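Local coordinates for alpha-1,2-mannosyltransferase (Ktr4), putative (Neosartorya fumigata, PDB 7BOP), which is a putative fungal glycosyltransferase of the GT-A class that binds GDP and manganese, at residues Y341-P353 and G361-E373. Residues are numbered along the deposited sequence; the frame is centred on the assembly and turned at random.
Sequences YNHIPYYNCPNSP and GQFYAGAPFLAKE. With MN (manganese (II) ion), chain G.
Y346 CD1, at the edge of its phenol ring, lies over one face of the F363 ring near the rim; the planes are nearly parallel, at 19°, but slid apart, with centroids 4.8 Å from each other. Y346 belongs to a tight beta-hairpin, strands 341-343 and 346-348, and the loop 361-365 runs antiparallel beside its outer strand. Ring overlap is slight, the closest approach being Y346 CD1 to F363 CZ at 3.4 Å. F363 CG stands anti to its backbone N (chi1 168°), which brings the ring back toward Y346 although the CB itself starts away from the hairpin. L224 of strand 218-224 touches both rings.

The single bridge, Y346 to Y364, is a non-hydrogen-bonded pair, as its flanking bonds demonstrate: A365 N to P345 O at 3.0 Å, nearly in line with the carbonyl, and Y347 N to F363 O at 2.9 Å, more bent (139° at the hydrogen). Farther along, G361 N meets C349 O at 3.0 Å, and a water links C349 N to Q362 O; the C349 side chain is tied to C358 by a disulfide.

The hairpin turns through a cis peptide before P345, a type VI turn closed by Y346 N to H343 O. P345 CG sits over the centre of the Y346 ring, and L370 CD1 packs against this proline. The Y346 hydroxyl meets the aliphatic CB and CG of E373, whose carboxylate is salt-bridged to R264.

N342 ND2 donates to Y346 O at 2.9 Å from above the carbonyl plane and also sits over one face of the Y347 ring, toward its rim; A365 CB meets that ring's edge. H343 also touches GDP, so the turn borders the nucleotide and metal site. Its ND1 donates to I344 O at 3.1 Å, near the imidazole plane, restricting ring rotation while NE2 binds manganese at 2.1 Å alongside E194 and two waters.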
loop_
_atom_site.group_PDB
_atom_site.type_symbol
_atom_site.label_atom_id
_atom_site.label_comp_id
_atom_site.label_asym_id
_atom_site.label_seq_id
_atom_site.Cartn_x
_atom_site.Cartn_y
_atom_site.Cartn_z
ATOM N N TYR A 341 10.285 -8.177 1.299
ATOM C CA TYR A 341 8.846 -8.342 1.131
ATOM C C TYR A 341 8.479 -9.072 -0.148
ATOM O O TYR A 341 9.146 -8.908 -1.165
ATOM C CB TYR A 341 8.174 -6.961 1.162
ATOM C CG TYR A 341 6.663 -7.004 1.064
ATOM C CD1 TYR A 341 5.876 -7.335 2.169
ATOM C CD2 TYR A 341 6.018 -6.737 -0.137
ATOM C CE1 TYR A 341 4.496 -7.375 2.075
ATOM C CE2 TYR A 341 4.639 -6.785 -0.237
ATOM C CZ TYR A 341 3.880 -7.098 0.875
ATOM O OH TYR A 341 2.512 -7.136 0.767
ATOM N N ASN A 342 7.414 -9.871 -0.076
ATOM C CA ASN A 342 6.836 -10.544 -1.242
ATOM C C ASN A 342 5.327 -10.667 -1.082
ATOM O O ASN A 342 4.853 -11.171 -0.062
ATOM C CB ASN A 342 7.482 -11.930 -1.447
ATOM C CG ASN A 342 6.670 -12.864 -2.352
ATOM O OD1 ASN A 342 6.280 -13.945 -1.924
ATOM N ND2 ASN A 342 6.433 -12.466 -3.604
ATOM N N HIS A 343 4.595 -10.163 -2.071
ATOM C CA HIS A 343 3.196 -10.540 -2.351
ATOM C C HIS A 343 3.287 -11.071 -3.774
ATOM O O HIS A 343 3.866 -10.405 -4.634
ATOM C CB HIS A 343 2.256 -9.307 -2.268
ATOM C CG HIS A 343 0.782 -9.594 -2.491
ATOM N ND1 HIS A 343 0.264 -9.970 -3.713
ATOM C CD2 HIS A 343 -0.291 -9.468 -1.663
ATOM C CE1 HIS A 343 -1.051 -10.112 -3.614
ATOM N NE2 HIS A 343 -1.423 -9.803 -2.382
ATOM N N ILE A 344 2.720 -12.246 -4.037
ATOM C CA ILE A 344 2.870 -12.898 -5.352
ATOM C C ILE A 344 2.466 -11.896 -6.453
ATOM O O ILE A 344 1.447 -11.241 -6.295
ATOM C CB ILE A 344 2.001 -14.188 -5.444
ATOM C CG1 ILE A 344 2.559 -15.272 -4.511
ATOM C CG2 ILE A 344 1.944 -14.733 -6.876
ATOM C CD1 ILE A 344 1.558 -16.346 -4.131
ATOM N N PRO A 345 3.230 -11.717 -7.533
ATOM C CA PRO A 345 4.466 -12.412 -7.866
ATOM C C PRO A 345 5.724 -11.533 -7.720
ATOM O O PRO A 345 6.744 -11.837 -8.343
ATOM C CB PRO A 345 4.228 -12.741 -9.344
ATOM C CG PRO A 345 3.552 -11.500 -9.852
ATOM C CD PRO A 345 2.705 -10.996 -8.710
ATOM N N TYR A 346 5.671 -10.469 -6.909
ATOM C CA TYR A 346 6.759 -9.479 -6.875
ATOM C C TYR A 346 7.467 -9.381 -5.527
ATOM O O TYR A 346 6.925 -9.782 -4.476
ATOM C CB TYR A 346 6.261 -8.090 -7.306
ATOM C CG TYR A 346 5.605 -8.078 -8.659
ATOM C CD1 TYR A 346 6.322 -8.427 -9.813
ATOM C CD2 TYR A 346 4.265 -7.722 -8.799
ATOM C CE1 TYR A 346 5.707 -8.420 -11.057
ATOM C CE2 TYR A 346 3.650 -7.694 -10.041
ATOM C CZ TYR A 346 4.372 -8.053 -11.161
ATOM O OH TYR A 346 3.752 -8.040 -12.378
ATOM N N TYR A 347 8.689 -8.850 -5.582
ATOM C CA TYR A 347 9.623 -8.863 -4.454
ATOM C C TYR A 347 10.320 -7.523 -4.269
ATOM O O TYR A 347 10.588 -6.817 -5.231
ATOM C CB TYR A 347 10.728 -9.903 -4.670
ATOM C CG TYR A 347 10.236 -11.316 -4.727
ATOM C CD1 TYR A 347 9.634 -11.815 -5.883
ATOM C CD2 TYR A 347 10.359 -12.159 -3.631
ATOM C CE1 TYR A 347 9.157 -13.111 -5.938
ATOM C CE2 TYR A 347 9.884 -13.457 -3.677
ATOM C CZ TYR A 347 9.291 -13.929 -4.829
ATOM O OH TYR A 347 8.804 -15.212 -4.875
ATOM N N ASN A 348 10.586 -7.205 -3.009
ATOM C CA ASN A 348 11.612 -6.269 -2.613
ATOM C C ASN A 348 12.573 -7.067 -1.734
ATOM O O ASN A 348 12.261 -7.363 -0.573
ATOM C CB ASN A 348 11.028 -5.098 -1.836
ATOM C CG ASN A 348 12.096 -4.157 -1.349
ATOM O OD1 ASN A 348 12.640 -3.365 -2.115
ATOM N ND2 ASN A 348 12.444 -4.270 -0.081
ATOM N N CYS A 349 13.699 -7.483 -2.307
ATOM C CA CYS A 349 14.695 -8.281 -1.565
ATOM C C CYS A 349 16.030 -7.548 -1.526
ATOM O O CYS A 349 16.776 -7.541 -2.518
ATOM C CB CYS A 349 14.838 -9.668 -2.183
ATOM S SG CYS A 349 15.987 -10.763 -1.325
ATOM N N PRO A 350 16.347 -6.921 -0.379
ATOM C CA PRO A 350 17.614 -6.214 -0.285
ATOM C C PRO A 350 18.794 -7.143 -0.007
ATOM O O PRO A 350 18.618 -8.245 0.514
ATOM C CB PRO A 350 17.394 -5.275 0.894
ATOM C CG PRO A 350 16.480 -6.046 1.789
ATOM C CD PRO A 350 15.585 -6.837 0.885
ATOM N N ASN A 351 19.980 -6.680 -0.379
ATOM C CA ASN A 351 21.236 -7.344 -0.056
ATOM C C ASN A 351 21.652 -6.952 1.364
ATOM O O ASN A 351 22.277 -5.908 1.589
ATOM C CB ASN A 351 22.317 -6.978 -1.076
ATOM C CG ASN A 351 23.696 -7.466 -0.674
ATOM O OD1 ASN A 351 23.832 -8.458 0.043
ATOM N ND2 ASN A 351 24.726 -6.753 -1.116
ATOM N N SER A 352 21.296 -7.808 2.313
ATOM C CA SER A 352 21.627 -7.610 3.710
ATOM C C SER A 352 21.746 -8.951 4.405
ATOM O O SER A 352 20.941 -9.842 4.146
ATOM C CB SER A 352 20.532 -6.780 4.386
ATOM O OG SER A 352 20.578 -6.890 5.800
ATOM N N PRO A 353 22.725 -9.088 5.330
ATOM C CA PRO A 353 22.798 -10.307 6.130
ATOM C C PRO A 353 21.625 -10.495 7.107
ATOM O O PRO A 353 21.492 -11.563 7.691
ATOM C CB PRO A 353 24.117 -10.156 6.878
ATOM C CG PRO A 353 24.348 -8.694 6.973
ATOM C CD PRO A 353 23.714 -8.081 5.763
ATOM N N GLY A 361 17.561 -8.334 -5.341
ATOM C CA GLY A 361 17.348 -7.690 -6.622
ATOM C C GLY A 361 16.567 -8.472 -7.670
ATOM O O GLY A 361 16.510 -8.037 -8.808
ATOM N N GLN A 362 15.983 -9.617 -7.318
ATOM C CA GLN A 362 15.108 -10.333 -8.235
ATOM C C GLN A 362 13.715 -9.781 -8.020
ATOM O O GLN A 362 13.120 -9.980 -6.959
ATOM C CB GLN A 362 15.120 -11.833 -7.986
ATOM C CG GLN A 362 14.242 -12.610 -8.956
ATOM C CD GLN A 362 14.243 -14.104 -8.690
ATOM O OE1 GLN A 362 15.214 -14.661 -8.180
ATOM N NE2 GLN A 362 13.139 -14.765 -9.044
ATOM N N PHE A 363 13.205 -9.105 -9.044
ATOM C CA PHE A 363 11.951 -8.360 -8.960
ATOM C C PHE A 363 10.707 -9.269 -8.979
ATOM O O PHE A 363 9.717 -8.982 -8.294
ATOM C CB PHE A 363 11.898 -7.324 -10.096
ATOM C CG PHE A 363 10.550 -6.696 -10.282
ATOM C CD1 PHE A 363 9.983 -5.931 -9.275
ATOM C CD2 PHE A 363 9.837 -6.886 -11.462
ATOM C CE1 PHE A 363 8.727 -5.370 -9.437
ATOM C CE2 PHE A 363 8.591 -6.323 -11.632
ATOM C CZ PHE A 363 8.035 -5.563 -10.620
ATOM N N TYR A 364 10.764 -10.358 -9.754
ATOM C CA TYR A 364 9.587 -11.173 -10.027
ATOM C C TYR A 364 9.904 -12.665 -9.982
ATOM O O TYR A 364 11.048 -13.070 -10.190
ATOM C CB TYR A 364 9.016 -10.829 -11.413
ATOM C CG TYR A 364 9.913 -11.268 -12.558
ATOM C CD1 TYR A 364 10.963 -10.462 -13.004
ATOM C CD2 TYR A 364 9.721 -12.497 -13.182
ATOM C CE1 TYR A 364 11.803 -10.872 -14.041
ATOM C CE2 TYR A 364 10.552 -12.920 -14.213
ATOM C CZ TYR A 364 11.587 -12.106 -14.641
ATOM O OH TYR A 364 12.392 -12.538 -15.666
ATOM N N ALA A 365 8.868 -13.458 -9.732
ATOM C CA ALA A 365 8.903 -14.903 -9.930
ATOM C C ALA A 365 7.782 -15.248 -10.902
ATOM O O ALA A 365 6.621 -14.945 -10.634
ATOM C CB ALA A 365 8.701 -15.631 -8.611
ATOM N N GLY A 366 8.127 -15.884 -12.018
ATOM C CA GLY A 366 7.150 -16.255 -13.048
ATOM C C GLY A 366 7.723 -16.012 -14.432
ATOM O O GLY A 366 8.934 -16.019 -14.615
ATOM N N ALA A 367 6.846 -15.758 -15.395
ATOM C CA ALA A 367 7.256 -15.561 -16.786
ATOM C C ALA A 367 8.043 -14.259 -16.958
ATOM O O ALA A 367 7.751 -13.267 -16.275
ATOM C CB ALA A 367 6.037 -15.544 -17.683
ATOM N N PRO A 368 9.018 -14.246 -17.890
ATOM C CA PRO A 368 9.856 -13.060 -18.062
ATOM C C PRO A 368 9.128 -11.784 -18.470
ATOM O O PRO A 368 9.677 -10.698 -18.274
ATOM C CB PRO A 368 10.874 -13.473 -19.140
ATOM C CG PRO A 368 10.321 -14.688 -19.782
ATOM C CD PRO A 368 9.432 -15.350 -18.778
ATOM N N PHE A 369 7.919 -11.890 -19.033
ATOM C CA PHE A 369 7.149 -10.686 -19.363
ATOM C C PHE A 369 6.740 -9.880 -18.117
ATOM O O PHE A 369 6.349 -8.728 -18.248
ATOM C CB PHE A 369 5.934 -10.979 -20.268
ATOM C CG PHE A 369 4.853 -11.811 -19.627
ATOM C CD1 PHE A 369 4.003 -11.272 -18.665
ATOM C CD2 PHE A 369 4.642 -13.127 -20.033
ATOM C CE1 PHE A 369 2.995 -12.032 -18.089
ATOM C CE2 PHE A 369 3.628 -13.892 -19.470
ATOM C CZ PHE A 369 2.807 -13.344 -18.491
ATOM N N LEU A 370 6.829 -10.481 -16.929
ATOM C CA LEU A 370 6.598 -9.742 -15.682
ATOM C C LEU A 370 7.636 -8.651 -15.366
ATOM O O LEU A 370 7.327 -7.726 -14.606
ATOM C CB LEU A 370 6.501 -10.703 -14.510
ATOM C CG LEU A 370 5.315 -11.665 -14.518
ATOM C CD1 LEU A 370 5.399 -12.561 -13.292
ATOM C CD2 LEU A 370 3.987 -10.929 -14.554
ATOM N N ALA A 371 8.844 -8.745 -15.937
ATOM C CA ALA A 371 9.923 -7.788 -15.655
ATOM C C ALA A 371 9.537 -6.332 -15.915
ATOM O O ALA A 371 9.944 -5.436 -15.173
ATOM C CB ALA A 371 11.177 -8.139 -16.454
ATOM N N LYS A 372 8.740 -6.101 -16.958
ATOM C CA LYS A 372 8.344 -4.734 -17.341
ATOM C C LYS A 372 7.330 -4.052 -16.407
ATOM O O LYS A 372 6.987 -2.894 -16.620
ATOM C CB LYS A 372 7.816 -4.718 -18.783
ATOM C CG LYS A 372 6.502 -5.431 -19.013
ATOM C CD LYS A 372 6.020 -5.273 -20.454
ATOM C CE LYS A 372 6.717 -6.233 -21.403
ATOM N NZ LYS A 372 6.196 -7.622 -21.246
ATOM N N GLU A 373 6.834 -4.770 -15.403
ATOM C CA GLU A 373 5.882 -4.210 -14.461
ATOM C C GLU A 373 6.526 -3.359 -13.365
ATOM O O GLU A 373 5.809 -2.670 -12.641
ATOM C CB GLU A 373 5.017 -5.320 -13.847
ATOM C CG GLU A 373 4.209 -6.133 -14.859
ATOM C CD GLU A 373 3.389 -5.284 -15.812
ATOM O OE1 GLU A 373 2.814 -4.266 -15.394
ATOM O OE2 GLU A 373 3.322 -5.614 -16.998
HETATM MN MN MN G . -3.507 -9.681 -1.905
HETATM O O HOH W 1 14.001 -7.758 -5.119
HETATM O O HOH W 2 -3.363 -11.378 -0.258
HETATM O O HOH W 3 -3.725 -11.583 -3.249
#